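PDB 6F74: alcohol oxidase, which binds FAD as a VAO-type flavoprotein and probably oxidises its substrates with molecular oxygen as electron acceptor. Local coordinates for residues W174-R179 with A209-D214; H314-A319 with Y371-W376; S437-P442 with H490-V495; A561-A566 with T580-E585. All blocks are in the same frame, centred on the assembly; numbering follows the deposited sequence.

Contact 1. Residues W174-R179 with A209-D214; sequences WLHSFR and AYQWRD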
# COMPACT_ATOMS: atom_id res chain seq x y z
N TRP A 174 11.62 14.59 0.13
CA TRP A 174 11.54 13.59 -0.97
C TRP A 174 12.80 12.71 -0.99
O TRP A 174 13.91 13.19 -1.23
CB TRP A 174 11.38 14.34 -2.28
CG TRP A 174 11.02 13.51 -3.47
CD1 TRP A 174 10.25 12.36 -3.49
CD2 TRP A 174 11.37 13.77 -4.82
NE1 TRP A 174 10.13 11.90 -4.78
CE2 TRP A 174 10.80 12.75 -5.62
CE3 TRP A 174 12.09 14.78 -5.45
CZ2 TRP A 174 10.93 12.72 -7.01
CZ3 TRP A 174 12.24 14.75 -6.84
CH2 TRP A 174 11.66 13.71 -7.60
N LEU A 175 12.61 11.42 -0.72
CA LEU A 175 13.73 10.48 -0.54
C LEU A 175 14.07 9.67 -1.77
O LEU A 175 14.93 8.81 -1.72
CB LEU A 175 13.42 9.58 0.65
CG LEU A 175 13.30 10.35 1.98
CD1 LEU A 175 12.79 9.41 3.06
CD2 LEU A 175 14.62 10.99 2.40
N HIS A 176 13.43 9.97 -2.90
CA HIS A 176 13.52 9.12 -4.11
C HIS A 176 14.95 8.97 -4.64
O HIS A 176 15.30 7.94 -5.18
CB HIS A 176 12.57 9.66 -5.16
CG HIS A 176 12.50 8.85 -6.41
ND1 HIS A 176 12.86 9.34 -7.63
CD2 HIS A 176 12.06 7.59 -6.62
CE1 HIS A 176 12.68 8.41 -8.55
NE2 HIS A 176 12.16 7.35 -7.97
N SER A 177 15.81 9.98 -4.46
CA SER A 177 17.24 9.86 -4.84
C SER A 177 18.19 9.61 -3.67
O SER A 177 19.40 9.82 -3.79
CB SER A 177 17.70 11.11 -5.59
OG SER A 177 16.82 11.41 -6.65
N PHE A 178 17.68 9.16 -2.52
CA PHE A 178 18.50 8.85 -1.37
C PHE A 178 18.82 7.38 -1.46
O PHE A 178 18.09 6.54 -0.94
CB PHE A 178 17.78 9.22 -0.06
CG PHE A 178 18.57 8.91 1.17
CD1 PHE A 178 19.74 9.60 1.47
CD2 PHE A 178 18.15 7.90 2.04
CE1 PHE A 178 20.47 9.30 2.61
CE2 PHE A 178 18.87 7.62 3.20
CZ PHE A 178 20.05 8.32 3.47
N ARG A 179 19.92 7.07 -2.15
CA ARG A 179 20.20 5.72 -2.61
C ARG A 179 21.68 5.39 -2.42
O ARG A 179 22.50 5.78 -3.25
CB ARG A 179 19.81 5.62 -4.07
CG ARG A 179 18.29 5.68 -4.28
CD ARG A 179 17.88 5.48 -5.73
NE ARG A 179 16.57 4.84 -5.78
CZ ARG A 179 15.51 5.32 -6.43
NH1 ARG A 179 15.60 6.44 -7.21
NH2 ARG A 179 14.34 4.69 -6.31
N ALA A 209 16.16 4.72 0.15
CA ALA A 209 14.74 4.63 -0.17
C ALA A 209 14.54 4.02 -1.56
O ALA A 209 13.96 4.63 -2.47
CB ALA A 209 14.10 5.99 -0.11
N TYR A 210 15.03 2.79 -1.70
CA TYR A 210 14.90 2.05 -2.93
C TYR A 210 13.46 1.57 -3.12
O TYR A 210 12.65 1.57 -2.19
CB TYR A 210 15.90 0.89 -2.94
CG TYR A 210 17.32 1.33 -3.18
CD1 TYR A 210 17.80 1.52 -4.49
CD2 TYR A 210 18.19 1.57 -2.12
CE1 TYR A 210 19.09 1.92 -4.73
CE2 TYR A 210 19.50 1.98 -2.35
CZ TYR A 210 19.94 2.16 -3.67
OH TYR A 210 21.25 2.55 -3.92
N GLN A 211 13.16 1.23 -4.36
CA GLN A 211 11.89 0.59 -4.73
C GLN A 211 12.12 -0.91 -4.76
O GLN A 211 13.27 -1.36 -4.72
CB GLN A 211 11.41 1.13 -6.06
CG GLN A 211 11.05 2.60 -5.99
CD GLN A 211 10.93 3.22 -7.38
OE1 GLN A 211 11.95 3.55 -7.99
NE2 GLN A 211 9.71 3.41 -7.87
N TRP A 212 11.03 -1.68 -4.76
CA TRP A 212 11.16 -3.15 -4.84
C TRP A 212 11.90 -3.62 -6.09
O TRP A 212 12.69 -4.59 -6.01
CB TRP A 212 9.80 -3.85 -4.70
CG TRP A 212 9.43 -3.89 -3.28
CD1 TRP A 212 8.41 -3.24 -2.68
CD2 TRP A 212 10.13 -4.59 -2.25
NE1 TRP A 212 8.42 -3.50 -1.32
CE2 TRP A 212 9.48 -4.32 -1.03
CE3 TRP A 212 11.26 -5.43 -2.23
CZ2 TRP A 212 9.90 -4.85 0.18
CZ3 TRP A 212 11.67 -5.96 -1.02
CH2 TRP A 212 11.00 -5.66 0.17
N ARG A 213 11.71 -2.92 -7.20
CA ARG A 213 12.42 -3.26 -8.42
C ARG A 213 13.93 -3.38 -8.16
O ARG A 213 14.55 -4.34 -8.58
CB ARG A 213 12.16 -2.23 -9.51
CG ARG A 213 12.56 -2.75 -10.87
CD ARG A 213 12.06 -1.76 -11.95
NE ARG A 213 10.61 -1.91 -12.21
CZ ARG A 213 10.07 -2.95 -12.85
NH1 ARG A 213 10.87 -3.92 -13.36
NH2 ARG A 213 8.75 -3.01 -13.03
N ASP A 214 14.48 -2.43 -7.43
CA ASP A 214 15.93 -2.34 -7.20
C ASP A 214 16.40 -3.49 -6.31
O ASP A 214 17.45 -4.08 -6.55
CB ASP A 214 16.27 -1.00 -6.54
CG ASP A 214 15.67 0.20 -7.28
OD1 ASP A 214 16.01 0.41 -8.45
OD2 ASP A 214 14.83 0.95 -6.71
O HOH W 1 11.92 5.96 -10.15
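Gln211 OE1 is gripped by Arg179 and by a water shared with His176. Arg179 NH2 gives Gln211 OE1 a weak bond of 3.1 Å, bent to 122° at the hydrogen. Water 1 donates to the same oxygen and also lies 2.6 Å from His176 NE2, in the plane of the imidazole, which ties the histidine to the amide. The other end of that amide, NE2, bonds to Ser233 O, which fixes its rotation. Arg179 NH2 also faces Asp214 OD2 at 3.8 Å, a long salt bridge; this oxygen takes Gln211 N, at the N-cap position just before helix 212-221, on its anti lone pair at 2.9 Å. Both segments belong to the FAD-binding domain, and the hydrogen bond from Ala209 N to Phe178 O (2.9 Å) carries the antiparallel pairing of strands 179-185 and 203-208 past their ends. Ala209 CB also meets Leu175 CB at 3.7 Å, and Leu175 touches the flavin cofactor. Arg179 has CG anti to the carbonyl carbon (chi1 -70°), which lays the chain along the Tyr210 ring before it bends at chi3 toward Gln211. Arg179 CG stands over one face, 4.0 Å from the Tyr210 centroid in a CH-pi contact, while the phenol OH bonds to Gly181 N. A leucine in place of Tyr210 would probably cost Gly181 N its hydroxyl partner and let the aliphatic part of Arg179 swing without its flat support.

Contact 2. Residues H314-A319 with Y371-W376; sequences HRLAIA and YTHGFW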
# COMPACT_ATOMS: atom_id res chain seq x y z
N HIS A 314 -1.80 -21.38 -10.63
CA HIS A 314 -3.12 -21.85 -10.99
C HIS A 314 -3.94 -20.68 -11.49
O HIS A 314 -4.19 -19.76 -10.74
CB HIS A 314 -3.82 -22.43 -9.76
CG HIS A 314 -5.22 -22.91 -10.02
ND1 HIS A 314 -6.28 -22.54 -9.23
CD2 HIS A 314 -5.71 -23.76 -10.95
CE1 HIS A 314 -7.38 -23.13 -9.69
NE2 HIS A 314 -7.06 -23.87 -10.73
N ARG A 315 -4.35 -20.72 -12.75
CA ARG A 315 -5.21 -19.68 -13.30
C ARG A 315 -6.65 -20.17 -13.35
O ARG A 315 -6.94 -21.15 -14.02
CB ARG A 315 -4.69 -19.23 -14.66
CG ARG A 315 -3.36 -18.45 -14.57
CD ARG A 315 -3.56 -16.98 -14.15
NE ARG A 315 -2.32 -16.19 -14.34
CZ ARG A 315 -2.08 -15.33 -15.35
NH1 ARG A 315 -2.98 -15.08 -16.33
NH2 ARG A 315 -0.93 -14.65 -15.40
N LEU A 316 -7.55 -19.50 -12.65
CA LEU A 316 -8.95 -19.91 -12.60
C LEU A 316 -9.81 -18.79 -13.12
O LEU A 316 -9.58 -17.66 -12.77
CB LEU A 316 -9.39 -20.23 -11.16
CG LEU A 316 -10.88 -20.63 -10.93
CD1 LEU A 316 -11.17 -22.01 -11.50
CD2 LEU A 316 -11.20 -20.61 -9.45
N ALA A 317 -10.82 -19.11 -13.91
CA ALA A 317 -11.76 -18.13 -14.37
C ALA A 317 -13.16 -18.72 -14.39
O ALA A 317 -13.36 -19.87 -14.79
CB ALA A 317 -11.38 -17.63 -15.76
N ILE A 318 -14.11 -17.91 -13.95
CA ILE A 318 -15.49 -18.32 -13.75
C ILE A 318 -16.38 -17.25 -14.34
O ILE A 318 -16.23 -16.07 -13.99
CB ILE A 318 -15.86 -18.42 -12.24
CG1 ILE A 318 -14.85 -19.26 -11.47
CG2 ILE A 318 -17.28 -18.93 -12.09
CD1 ILE A 318 -15.03 -19.26 -9.98
N ALA A 319 -17.31 -17.65 -15.19
CA ALA A 319 -18.28 -16.74 -15.76
C ALA A 319 -19.65 -17.36 -15.81
O ALA A 319 -19.74 -18.58 -15.94
CB ALA A 319 -17.87 -16.37 -17.18
N TYR A 371 -15.26 -13.98 -12.16
CA TYR A 371 -14.22 -14.09 -11.16
C TYR A 371 -13.01 -14.64 -11.86
O TYR A 371 -13.13 -15.58 -12.65
CB TYR A 371 -14.63 -15.09 -10.05
CG TYR A 371 -13.48 -15.48 -9.13
CD1 TYR A 371 -12.50 -16.43 -9.51
CD2 TYR A 371 -13.34 -14.87 -7.88
CE1 TYR A 371 -11.43 -16.74 -8.66
CE2 TYR A 371 -12.28 -15.18 -7.05
CZ TYR A 371 -11.34 -16.11 -7.43
OH TYR A 371 -10.34 -16.41 -6.54
N THR A 372 -11.84 -14.11 -11.52
CA THR A 372 -10.60 -14.65 -12.03
C THR A 372 -9.55 -14.62 -10.95
O THR A 372 -9.60 -13.78 -10.07
CB THR A 372 -10.11 -13.87 -13.29
OG1 THR A 372 -9.10 -14.65 -13.91
CG2 THR A 372 -9.55 -12.54 -12.97
N HIS A 373 -8.60 -15.54 -11.00
CA HIS A 373 -7.46 -15.47 -10.08
C HIS A 373 -6.17 -16.04 -10.63
O HIS A 373 -6.18 -16.84 -11.55
CB HIS A 373 -7.80 -16.06 -8.68
CG HIS A 373 -7.71 -17.56 -8.54
ND1 HIS A 373 -8.62 -18.26 -7.79
CD2 HIS A 373 -6.78 -18.46 -8.93
CE1 HIS A 373 -8.30 -19.54 -7.78
NE2 HIS A 373 -7.18 -19.70 -8.47
N GLY A 374 -5.07 -15.56 -10.03
CA GLY A 374 -3.73 -16.12 -10.16
C GLY A 374 -3.28 -16.53 -8.76
O GLY A 374 -2.93 -15.66 -7.92
N PHE A 375 -3.37 -17.83 -8.49
CA PHE A 375 -2.91 -18.43 -7.25
C PHE A 375 -1.68 -19.27 -7.56
O PHE A 375 -1.36 -19.55 -8.73
CB PHE A 375 -3.98 -19.32 -6.60
CG PHE A 375 -5.13 -18.59 -5.92
CD1 PHE A 375 -5.22 -17.18 -5.84
CD2 PHE A 375 -6.15 -19.34 -5.32
CE1 PHE A 375 -6.28 -16.58 -5.21
CE2 PHE A 375 -7.22 -18.73 -4.68
CZ PHE A 375 -7.28 -17.33 -4.63
N TRP A 376 -1.00 -19.71 -6.50
CA TRP A 376 0.23 -20.48 -6.66
C TRP A 376 0.62 -21.22 -5.41
O TRP A 376 0.25 -20.84 -4.30
CB TRP A 376 1.37 -19.58 -7.09
CG TRP A 376 1.38 -18.21 -6.42
CD1 TRP A 376 1.80 -17.91 -5.15
CD2 TRP A 376 0.99 -16.97 -7.01
NE1 TRP A 376 1.66 -16.57 -4.91
CE2 TRP A 376 1.18 -15.97 -6.03
CE3 TRP A 376 0.48 -16.62 -8.26
CZ2 TRP A 376 0.88 -14.62 -6.28
CZ3 TRP A 376 0.19 -15.30 -8.51
CH2 TRP A 376 0.40 -14.31 -7.52
O HOH W 2 -7.49 -16.74 -14.62
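Leu316 CB sits over one face of the His373 ring, 3.6 Å from its centroid in a CH-pi contact, and Phe375 CD2, two residues along the same strand as the histidine, approaches the opposite face. With chi1 at 82°, CG of His373 lies between its backbone N and carbonyl carbon, which tips the imidazole toward strand 314-319, under Leu316 CB. The ring's two nitrogens are both engaged: His373 NE2 receives a weak bond from His314 ND1 at 3.1 Å, and His373 ND1 and Tyr371 OH are hydrogen-bonded at 2.8 Å. Farther along, Ile318 CD1 rests 3.8 Å from Tyr371 CD1. The other face is looser. There Ala317 and Thr372 make few side-chain contacts, and water 2 links Thr372 OG1 (2.7 Å) to Leu316 O through a weak bond. Arg315 CD merely passes 4.1 Å from Gly374 CA, its guanidinium being drawn off to Glu422. Six backbone hydrogen bonds hold the antiparallel pair in register, its short axes 4.7 Å apart. Strand 403-412 flanks it beyond 314-319, where Ser407 OG is hydrogen-bonded to His314 NE2, and strand 349-356 beyond 371-376; helix 328-346 packs on the face bearing Tyr371 and Phe375.

Contact 3. Residues S437-P442 with H490-V495; sequences SRLINP and HPAWRV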
# COMPACT_ATOMS: atom_id res chain seq x y z
N SER A 437 -10.86 -2.58 3.58
CA SER A 437 -10.25 -3.91 3.65
C SER A 437 -10.61 -4.56 4.97
O SER A 437 -10.83 -3.88 6.00
CB SER A 437 -8.73 -3.88 3.43
OG SER A 437 -8.04 -2.96 4.27
N ARG A 438 -10.76 -5.88 4.90
CA ARG A 438 -11.12 -6.67 6.05
C ARG A 438 -10.39 -8.00 6.02
O ARG A 438 -10.49 -8.77 5.06
CB ARG A 438 -12.62 -6.89 6.11
CG ARG A 438 -13.09 -7.36 7.49
CD ARG A 438 -13.06 -6.23 8.49
NE ARG A 438 -13.36 -6.66 9.85
CZ ARG A 438 -13.10 -5.93 10.95
NH1 ARG A 438 -12.52 -4.72 10.86
NH2 ARG A 438 -13.42 -6.42 12.15
N LEU A 439 -9.61 -8.23 7.07
CA LEU A 439 -8.97 -9.52 7.27
C LEU A 439 -10.08 -10.50 7.67
O LEU A 439 -10.95 -10.15 8.48
CB LEU A 439 -7.88 -9.44 8.33
CG LEU A 439 -6.48 -8.96 7.89
CD1 LEU A 439 -6.51 -7.52 7.35
CD2 LEU A 439 -5.57 -9.03 9.11
N ILE A 440 -10.07 -11.69 7.08
CA ILE A 440 -11.11 -12.71 7.30
C ILE A 440 -10.54 -13.95 7.98
O ILE A 440 -9.66 -14.61 7.43
CB ILE A 440 -11.76 -13.15 5.96
CG1 ILE A 440 -12.24 -11.94 5.17
CG2 ILE A 440 -12.91 -14.10 6.20
CD1 ILE A 440 -13.22 -11.01 5.87
N ASN A 441 -11.06 -14.25 9.18
CA ASN A 441 -10.68 -15.47 9.94
C ASN A 441 -11.53 -16.67 9.47
O ASN A 441 -12.67 -16.49 9.05
CB ASN A 441 -10.84 -15.24 11.45
CG ASN A 441 -12.27 -14.90 11.83
OD1 ASN A 441 -12.86 -13.98 11.29
ND2 ASN A 441 -12.85 -15.69 12.76
N PRO A 442 -10.99 -17.90 9.54
CA PRO A 442 -11.74 -19.06 9.00
C PRO A 442 -13.15 -19.25 9.54
O PRO A 442 -14.05 -19.65 8.80
CB PRO A 442 -10.89 -20.26 9.39
CG PRO A 442 -9.53 -19.72 9.64
CD PRO A 442 -9.71 -18.31 10.13
N HIS A 490 -0.60 -6.19 13.48
CA HIS A 490 -1.99 -6.41 13.92
C HIS A 490 -2.23 -7.90 14.22
O HIS A 490 -1.97 -8.74 13.35
CB HIS A 490 -2.94 -5.93 12.83
CG HIS A 490 -4.35 -5.69 13.29
ND1 HIS A 490 -5.09 -6.62 13.99
CD2 HIS A 490 -5.17 -4.64 13.07
CE1 HIS A 490 -6.29 -6.12 14.23
NE2 HIS A 490 -6.37 -4.93 13.66
N PRO A 491 -2.65 -8.24 15.46
CA PRO A 491 -2.97 -9.63 15.81
C PRO A 491 -3.81 -10.43 14.78
O PRO A 491 -3.53 -11.62 14.54
CB PRO A 491 -3.75 -9.48 17.11
CG PRO A 491 -3.21 -8.24 17.73
CD PRO A 491 -2.85 -7.34 16.60
N ALA A 492 -4.82 -9.79 14.20
CA ALA A 492 -5.69 -10.45 13.23
C ALA A 492 -4.94 -11.11 12.07
O ALA A 492 -5.40 -12.10 11.53
CB ALA A 492 -6.73 -9.47 12.71
N TRP A 493 -3.77 -10.58 11.70
CA TRP A 493 -2.94 -11.25 10.67
C TRP A 493 -2.59 -12.68 11.04
O TRP A 493 -2.44 -13.53 10.16
CB TRP A 493 -1.62 -10.52 10.46
CG TRP A 493 -1.74 -9.31 9.62
CD1 TRP A 493 -1.55 -8.03 10.03
CD2 TRP A 493 -2.02 -9.26 8.23
NE1 TRP A 493 -1.70 -7.18 8.97
CE2 TRP A 493 -2.02 -7.91 7.85
CE3 TRP A 493 -2.30 -10.23 7.26
CZ2 TRP A 493 -2.26 -7.49 6.53
CZ3 TRP A 493 -2.55 -9.81 5.95
CH2 TRP A 493 -2.53 -8.46 5.61
N ARG A 494 -2.48 -12.94 12.34
CA ARG A 494 -2.08 -14.23 12.81
C ARG A 494 -3.20 -15.28 12.75
O ARG A 494 -2.92 -16.45 12.94
CB ARG A 494 -1.51 -14.16 14.25
CG ARG A 494 -0.45 -13.07 14.49
CD ARG A 494 0.64 -13.13 13.44
NE ARG A 494 1.75 -12.24 13.76
CZ ARG A 494 2.79 -11.98 12.96
NH1 ARG A 494 2.91 -12.54 11.77
NH2 ARG A 494 3.73 -11.12 13.37
N VAL A 495 -4.45 -14.85 12.53
CA VAL A 495 -5.60 -15.77 12.39
C VAL A 495 -6.32 -15.70 11.05
O VAL A 495 -7.14 -16.55 10.77
CB VAL A 495 -6.63 -15.62 13.56
CG1 VAL A 495 -5.98 -15.93 14.90
CG2 VAL A 495 -7.28 -14.24 13.62
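Leu439 CD2 presses on one face of the Trp493 indole, 3.8 Å from the centroid of the five-membered ring, a CH-pi contact. The same methyl touches Ala492 CB at 3.8 Å and lies 3.5 Å from Trp493 N, so one leucine branch sits between the indole and the backbone of Trp493. Although the CB of Trp493 points away from the strand, its chi1 of -79°, with CG anti to the carbonyl carbon, turns the ring back over that methyl. An alanine at Trp493 would probably leave Leu439 CD2 facing a gap where the indole had been. At the far end Pro442 CD meets Val495 O at 3.2 Å. The next shell sets these groups in place: Trp493 N bonds to His490 O at 3.1 Å, Ala492 N to His490 ND1, and His490 NE2 reaches Asp553 O, fixing the short helical turn. On the strand side Leu439 O accepts from Thr537 OG1, while Val499 of strand 498-503 packs against the leucine. Near the indole lie Tyr540 and His246, two FAD-binding residues; the contact thus joins an edge strand of the seven-stranded antiparallel sheet to what is probably second-shell packing beside the flavin site of this VAO-type protein.

Contact 4. Residues A561-A566 with T580-E585; sequences AQHLAA and TCVGAE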
# COMPACT_ATOMS: atom_id res chain seq x y z
N ALA A 561 -2.12 0.96 21.77
CA ALA A 561 -1.58 1.61 22.97
C ALA A 561 -0.04 1.58 23.00
O ALA A 561 0.60 2.57 23.38
CB ALA A 561 -2.14 0.95 24.23
N GLN A 562 0.53 0.46 22.59
CA GLN A 562 1.99 0.32 22.49
C GLN A 562 2.55 1.11 21.33
O GLN A 562 3.61 1.71 21.45
CB GLN A 562 2.39 -1.14 22.32
CG GLN A 562 3.20 -1.72 23.45
CD GLN A 562 3.27 -3.24 23.39
OE1 GLN A 562 4.18 -3.82 23.98
NE2 GLN A 562 2.33 -3.89 22.66
N HIS A 563 1.85 1.13 20.20
CA HIS A 563 2.30 1.97 19.09
C HIS A 563 2.30 3.44 19.52
O HIS A 563 3.29 4.15 19.33
CB HIS A 563 1.43 1.78 17.86
CG HIS A 563 1.54 0.44 17.22
ND1 HIS A 563 2.70 -0.31 17.25
CD2 HIS A 563 0.65 -0.28 16.51
CE1 HIS A 563 2.51 -1.44 16.59
NE2 HIS A 563 1.26 -1.46 16.15
N LEU A 564 1.20 3.86 20.12
CA LEU A 564 1.08 5.22 20.61
C LEU A 564 2.17 5.60 21.61
O LEU A 564 2.68 6.69 21.53
CB LEU A 564 -0.28 5.46 21.24
CG LEU A 564 -0.72 6.89 21.52
CD1 LEU A 564 -0.65 7.77 20.29
CD2 LEU A 564 -2.14 6.86 22.07
N ALA A 565 2.53 4.70 22.52
CA ALA A 565 3.61 5.01 23.47
C ALA A 565 4.93 5.32 22.74
O ALA A 565 5.56 6.36 22.99
CB ALA A 565 3.79 3.89 24.49
N ALA A 566 5.32 4.43 21.84
CA ALA A 566 6.48 4.65 20.97
C ALA A 566 6.39 5.99 20.18
O ALA A 566 7.37 6.71 20.05
CB ALA A 566 6.64 3.48 20.02
N THR A 580 -4.29 9.42 9.61
CA THR A 580 -4.55 8.06 10.12
C THR A 580 -3.36 7.38 10.81
O THR A 580 -3.54 6.29 11.36
CB THR A 580 -5.07 7.03 9.05
OG1 THR A 580 -4.01 6.59 8.19
CG2 THR A 580 -6.25 7.55 8.25
N CYS A 581 -2.18 7.99 10.79
CA CYS A 581 -1.00 7.39 11.42
C CYS A 581 -1.21 7.40 12.92
O CYS A 581 -2.11 8.10 13.45
CB CYS A 581 0.30 8.11 11.01
SG CYS A 581 0.59 8.05 9.23
N VAL A 582 -0.43 6.58 13.61
CA VAL A 582 -0.60 6.45 15.06
C VAL A 582 -0.41 7.84 15.69
O VAL A 582 0.59 8.55 15.38
CB VAL A 582 0.40 5.43 15.62
CG1 VAL A 582 0.48 5.51 17.13
CG2 VAL A 582 -0.01 4.02 15.18
N GLY A 583 -1.36 8.22 16.55
CA GLY A 583 -1.31 9.53 17.21
C GLY A 583 -1.94 10.69 16.48
O GLY A 583 -2.00 11.77 17.05
N ALA A 584 -2.43 10.47 15.26
CA ALA A 584 -2.95 11.55 14.42
C ALA A 584 -4.19 12.21 14.97
O ALA A 584 -4.48 13.36 14.65
CB ALA A 584 -3.21 11.02 13.00
N GLU A 585 -4.92 11.50 15.83
CA GLU A 585 -6.09 12.03 16.50
C GLU A 585 -5.81 13.18 17.47
O GLU A 585 -6.76 13.84 17.93
CB GLU A 585 -6.84 10.91 17.25
CG GLU A 585 -6.12 10.31 18.46
CD GLU A 585 -5.19 9.15 18.13
OE1 GLU A 585 -4.70 8.98 16.96
OE2 GLU A 585 -4.94 8.39 19.11
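Val582 holds CG1 anti to its backbone N (chi1 166°), aiming that methyl at the helix backbone, where it lies 3.5 Å from Leu564 N and 3.6 Å from His563 C. The second methyl, Val582 CG2, then falls against His563 CB at 3.8 Å, so the two methyls meet the His563-Leu564 peptide and the His563 side chain. Leu564, with chi1 at -166°, reaches the other way: its CD1 lands 3.6 Å from Gly583 CA. That glycine belongs to the type II beta turn from Cys581 to Ala584, closed by Ala584 N to Cys581 O at 3.0 Å. The positive phi of Gly583, 88°, would jam a CB against the carbonyl oxygen of the preceding residue, which by itself calls for glycine. Around the turn, Cys581 is tied to Cys578 by a disulfide, and Tyr560, one turn before Leu564, bonds through its OH with Gly583 N and Glu585 OE2. His563 NE2 makes a weak bond to Gly488 O. No hydrogen bond joins the two segments directly, which is consistent with apolar packing being the main direct contact here, in the berberine-like C-terminal region, while Tyr560 adds polar bonds to Gly583 and Glu585.

Read from the N terminus, the four contacts follow one another in series; none nests in or crosses another. Contact 1 closes the excursion through strands 179-185 and 203-208 inside the FAD-binding domain. Contact 2 closes a longer one, bringing strand 370-378 back beside 311-320 after helix 328-346 and strand 349-356. Contact 3 returns the loop before strand 498-503 to strand 435-440, one of the two edge strands of the sheet that contact 2 helps build; the centres of these two contacts lie 23 Å apart. Contact 4 closes the short loop that returns to the side of helix 560-570, its nearest atoms about 6 Å from contact 3. These closures thus join cofactor domain, sheet and C-terminal region.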